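Local coordinates for protein peptide synthetase NRPS type II-PCP (Streptomyces verticillus, PDB 4NEO) that acts as a free-standing (type II) peptidyl carrier protein of the nonribosomal peptide synthetase family, a small all-helical domain of the phosphopantetheine-attachment type, at residues A[29-34]-A[41-46]; A[56-59]-A[64-67]. One frame throughout, in Å; residues are numbered along the deposited sequence.

Interaction 1 (A[29-34]-A[41-46]); sequences LGRDSV and AALGGN
Leu29 and Gly45 form the closest CA pair across the two segments, 6.9 Å apart, and with no hydrogen bond between 29-34 and 41-46 the contact rests on side chains, one of them against the Gly45 backbone. The loop is the long first connection of the helical carrier-protein fold. It leaves helix 7-28 through a Schellman motif at Gly30, where phi turns positive, and reaches helix 47-50 after a type I beta turn, Ala41 to Gly44, closed by Gly44 N to Ala41 O at 2.9 Å. Asn46 is the N-cap of that next helix, its OD1 accepting from His49 N. The Gly-Gly-Asn-Ser sequence ending at Ser47 matches the signature of the family, in which the serine carries the prosthetic group.

Leu43 is the hub, covered more than any other residue here. Its CB and CD1 face Leu29, whose CD1 comes to 3.9 Å from Leu43 CB, and the two side chains run nearly perpendicular. The other branch of Leu29 turns to the backbone: CD2 lies 3.9 Å from Gly45 CA. Leu43 CD1 also meets the buried Val34, at 4.0 Å from CG1, with CG2 close behind. Trp25 and Ala26 of helix 7-28 touch Leu43 and Val34 respectively, tying this apolar group to the bundle.

Arg31 comes from the exposed side. A bend at chi3 (65°) turns one guanidinium face to Leu43, while Ser33 O sits in the plane at the group's edge. The Leu43 CD2 methyl sits centrally on that face, 3.6 Å from the guanidinium plane.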
loop_
_atom_site.group_PDB
_atom_site.type_symbol
_atom_site.label_atom_id
_atom_site.label_comp_id
_atom_site.label_asym_id
_atom_site.label_seq_id
_atom_site.Cartn_x
_atom_site.Cartn_y
_atom_site.Cartn_z
ATOM N N LEU A 29 -2.558 8.735 -7.466
ATOM C CA LEU A 29 -2.105 10.098 -7.184
ATOM C C LEU A 29 -1.569 10.773 -8.434
ATOM O O LEU A 29 -1.086 11.901 -8.372
ATOM C CB LEU A 29 -1.052 10.104 -6.089
ATOM C CG LEU A 29 -1.560 9.536 -4.775
ATOM C CD1 LEU A 29 -0.377 9.215 -3.901
ATOM C CD2 LEU A 29 -2.502 10.490 -4.071
ATOM N N GLY A 30 -1.691 10.087 -9.571
ATOM C CA GLY A 30 -1.179 10.549 -10.845
ATOM C C GLY A 30 0.317 10.841 -10.908
ATOM O O GLY A 30 0.702 11.868 -11.457
ATOM N N ARG A 31 1.169 9.955 -10.392
ATOM C CA ARG A 31 2.619 10.156 -10.477
ATOM C C ARG A 31 3.223 8.997 -11.217
ATOM O O ARG A 31 2.581 7.948 -11.289
ATOM C CB ARG A 31 3.194 10.257 -9.087
ATOM C CG ARG A 31 2.392 11.212 -8.242
ATOM C CD ARG A 31 2.782 11.001 -6.817
ATOM N NE ARG A 31 4.172 11.386 -6.691
ATOM C CZ ARG A 31 4.570 12.620 -6.426
ATOM N NH1 ARG A 31 5.865 12.876 -6.338
ATOM N NH2 ARG A 31 3.680 13.589 -6.221
ATOM N N ASP A 32 4.418 9.181 -11.801
ATOM C CA ASP A 32 5.060 8.097 -12.526
ATOM C C ASP A 32 5.381 6.974 -11.559
ATOM O O ASP A 32 5.310 5.809 -11.904
ATOM C CB ASP A 32 6.319 8.593 -13.229
ATOM C CG ASP A 32 6.009 9.578 -14.358
ATOM O OD1 ASP A 32 4.812 9.837 -14.624
ATOM O OD2 ASP A 32 6.963 10.089 -14.976
ATOM N N SER A 33 5.738 7.352 -10.345
ATOM C CA SER A 33 5.947 6.384 -9.293
ATOM C C SER A 33 5.978 7.073 -7.939
ATOM O O SER A 33 6.061 8.311 -7.827
ATOM C CB SER A 33 7.255 5.640 -9.471
ATOM O OG SER A 33 8.320 6.577 -9.388
ATOM N N VAL A 34 5.908 6.224 -6.929
ATOM C CA VAL A 34 5.875 6.640 -5.550
ATOM C C VAL A 34 6.908 5.773 -4.801
ATOM O O VAL A 34 6.943 4.535 -4.976
ATOM C CB VAL A 34 4.465 6.402 -5.007
ATOM C CG1 VAL A 34 4.487 6.220 -3.512
ATOM C CG2 VAL A 34 3.567 7.564 -5.423
ATOM N N ALA A 41 0.142 12.123 2.752
ATOM C CA ALA A 41 -0.328 13.508 2.707
ATOM C C ALA A 41 0.692 14.387 2.025
ATOM O O ALA A 41 0.312 15.329 1.334
ATOM C CB ALA A 41 -0.604 14.048 4.099
ATOM N N ALA A 42 1.977 14.096 2.234
ATOM C CA ALA A 42 3.047 14.802 1.528
ATOM C C ALA A 42 2.909 14.618 0.027
ATOM O O ALA A 42 3.243 15.523 -0.724
ATOM C CB ALA A 42 4.432 14.372 1.990
ATOM N N LEU A 43 2.378 13.483 -0.413
ATOM C CA LEU A 43 2.087 13.260 -1.834
ATOM C C LEU A 43 0.804 13.952 -2.335
ATOM O O LEU A 43 0.429 13.758 -3.488
ATOM C CB LEU A 43 1.994 11.756 -2.128
ATOM C CG LEU A 43 3.296 10.981 -1.916
ATOM C CD1 LEU A 43 3.012 9.500 -1.799
ATOM C CD2 LEU A 43 4.292 11.258 -3.015
ATOM N N GLY A 44 0.150 14.758 -1.495
ATOM C CA GLY A 44 -1.153 15.355 -1.832
ATOM C C GLY A 44 -2.347 14.403 -1.668
ATOM O O GLY A 44 -3.435 14.652 -2.209
ATOM N N GLY A 45 -2.169 13.318 -0.925
ATOM C CA GLY A 45 -3.264 12.370 -0.770
ATOM C C GLY A 45 -4.414 12.987 0.021
ATOM O O GLY A 45 -4.177 13.579 1.069
ATOM N N ASN A 46 -5.648 12.827 -0.471
ATOM C CA ASN A 46 -6.867 13.250 0.223
ATOM C C ASN A 46 -7.792 12.046 0.454
ATOM O O ASN A 46 -7.472 10.919 0.065
ATOM C CB ASN A 46 -7.595 14.359 -0.567
ATOM C CG ASN A 46 -8.059 13.910 -1.946
ATOM O OD1 ASN A 46 -8.292 12.741 -2.201
ATOM N ND2 ASN A 46 -8.184 14.862 -2.852
#

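Interaction 2 (A[56-59]-A[64-67]); sequences RVEE and ELSI
Glu58 turns CG away from its own carbonyl carbon (chi1 -74°) and runs extended beyond it, which carries the carboxylate off helix 54-61 to the backbone of Leu65. This side-chain-to-backbone tie in the helical carrier-protein bundle draws the loop before helix 67-73 against the preceding helix; the CA atoms of Glu58 and Glu64 are 5.4 Å apart. Leu65 N donates to Glu58 OE2 at 2.9 Å, nearly straight at 165°. The donor meets OE2 on its anti side, 20° out of the carboxylate plane. Leu65 O, 3.3 Å from Glu58 OE2, is another acceptor and makes no bond with it.

The Leu65 and Glu58 side chains run antiparallel, side by side, with Leu65 CB 3.8 Å from Glu58 CG. Glu64 CB also borders the carboxylate, 3.6 Å from Glu58 OE2. Glu64 OE2 stays 5.2 Å from Glu58 OE2, two like charges not in contact, whose proximity may slightly raise the proton affinity of either carboxylate.

Deeper in, Val57 packs on Ile21 and Ile24 of helix 7-28, and Leu65 on Val83 of helix 76-86. The Val57 and Leu65 side chains are roughly perpendicular, and Val57 CG1 meets Leu65 CD1 at 3.9 Å.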
loop_
_atom_site.group_PDB
_atom_site.type_symbol
_atom_site.label_atom_id
_atom_site.label_comp_id
_atom_site.label_asym_id
_atom_site.label_seq_id
_atom_site.Cartn_x
_atom_site.Cartn_y
_atom_site.Cartn_z
ATOM N N ARG A 56 -8.677 -0.600 -4.187
ATOM C CA ARG A 56 -7.852 -1.344 -5.137
ATOM C C ARG A 56 -6.923 -2.315 -4.475
ATOM O O ARG A 56 -6.660 -3.385 -4.997
ATOM C CB ARG A 56 -7.049 -0.355 -5.990
ATOM C CG ARG A 56 -7.986 0.374 -6.953
ATOM C CD ARG A 56 -7.332 0.943 -8.179
ATOM N NE ARG A 56 -6.459 -0.010 -8.863
ATOM C CZ ARG A 56 -5.417 0.352 -9.612
ATOM N NH1 ARG A 56 -5.090 1.639 -9.794
ATOM N NH2 ARG A 56 -4.679 -0.580 -10.172
ATOM N N VAL A 57 -6.400 -1.945 -3.317
ATOM C CA VAL A 57 -5.535 -2.895 -2.594
ATOM C C VAL A 57 -6.409 -4.073 -2.094
ATOM O O VAL A 57 -5.981 -5.211 -2.133
ATOM C CB VAL A 57 -4.748 -2.223 -1.441
ATOM C CG1 VAL A 57 -4.007 -3.265 -0.627
ATOM C CG2 VAL A 57 -3.777 -1.189 -1.950
ATOM N N GLU A 58 -7.643 -3.809 -1.648
ATOM C CA GLU A 58 -8.514 -4.866 -1.228
ATOM C C GLU A 58 -8.818 -5.829 -2.404
ATOM O O GLU A 58 -8.857 -7.062 -2.222
ATOM C CB GLU A 58 -9.869 -4.319 -0.720
ATOM C CG GLU A 58 -9.921 -3.639 0.654
ATOM C CD GLU A 58 -11.327 -3.037 0.942
ATOM O OE1 GLU A 58 -11.801 -2.220 0.122
ATOM O OE2 GLU A 58 -11.970 -3.337 1.969
ATOM N N GLU A 59 -9.095 -5.283 -3.585
ATOM C CA GLU A 59 -9.311 -6.142 -4.775
ATOM C C GLU A 59 -8.014 -6.912 -5.021
ATOM O O GLU A 59 -8.048 -8.095 -5.230
ATOM C CB GLU A 59 -9.717 -5.338 -6.013
ATOM C CG GLU A 59 -11.187 -4.932 -6.030
ATOM C CD GLU A 59 -11.461 -3.570 -6.674
ATOM O OE1 GLU A 59 -10.631 -3.148 -7.518
ATOM O OE2 GLU A 59 -12.502 -2.921 -6.330
ATOM N N GLU A 64 -11.016 -7.599 2.681
ATOM C CA GLU A 64 -11.480 -6.284 3.112
ATOM C C GLU A 64 -10.472 -5.666 4.109
ATOM O O GLU A 64 -9.880 -6.350 4.888
ATOM C CB GLU A 64 -12.951 -6.389 3.639
ATOM C CG GLU A 64 -14.017 -6.351 2.490
ATOM C CD GLU A 64 -15.498 -6.332 2.963
ATOM O OE1 GLU A 64 -15.734 -6.653 4.133
ATOM O OE2 GLU A 64 -16.439 -5.998 2.187
ATOM N N LEU A 65 -10.253 -4.377 4.020
ATOM C CA LEU A 65 -9.303 -3.649 4.825
ATOM C C LEU A 65 -9.920 -2.316 5.261
ATOM O O LEU A 65 -10.519 -1.616 4.448
ATOM C CB LEU A 65 -8.108 -3.285 3.985
ATOM C CG LEU A 65 -7.322 -4.440 3.378
ATOM C CD1 LEU A 65 -6.364 -3.869 2.366
ATOM C CD2 LEU A 65 -6.621 -5.225 4.475
ATOM N N SER A 66 -9.698 -1.953 6.516
ATOM C CA SER A 66 -10.070 -0.661 7.029
ATOM C C SER A 66 -9.264 0.351 6.303
ATOM O O SER A 66 -8.088 0.137 5.902
ATOM C CB SER A 66 -9.850 -0.591 8.553
ATOM O OG SER A 66 -10.082 0.712 9.053
ATOM N N ILE A 67 -9.890 1.497 6.095
ATOM C CA ILE A 67 -9.202 2.680 5.594
ATOM C C ILE A 67 -8.070 3.128 6.577
ATOM O O ILE A 67 -7.083 3.758 6.173
ATOM C CB ILE A 67 -10.230 3.840 5.389
ATOM C CG1 ILE A 67 -9.673 4.907 4.454
ATOM C CG2 ILE A 67 -10.649 4.465 6.704
ATOM C CD1 ILE A 67 -9.941 4.555 3.011
#

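Interactions 1 and 2 follow one another along the chain: interaction 1 is complete by Asn46, before interaction 2 begins at Arg56. Their centres are 18 Å apart and their nearest atoms about 7 Å, so they do not touch. Both pack on helix 7-28, interaction 1 near its C-terminal end and interaction 2 from there to about one turn earlier. Interaction 1 adjoins the ligand pocket, since Gly45 belongs to it with Phe40, Ser47 and Arg74; the bound 2-(2-methoxyethoxy)ethanol is probably a crystallisation component. Interaction 2 includes none of these pocket residues; the Glu64 side chain lies about 4 Å from a 1,2-ethanediol molecule, probably also from the crystallisation liquor.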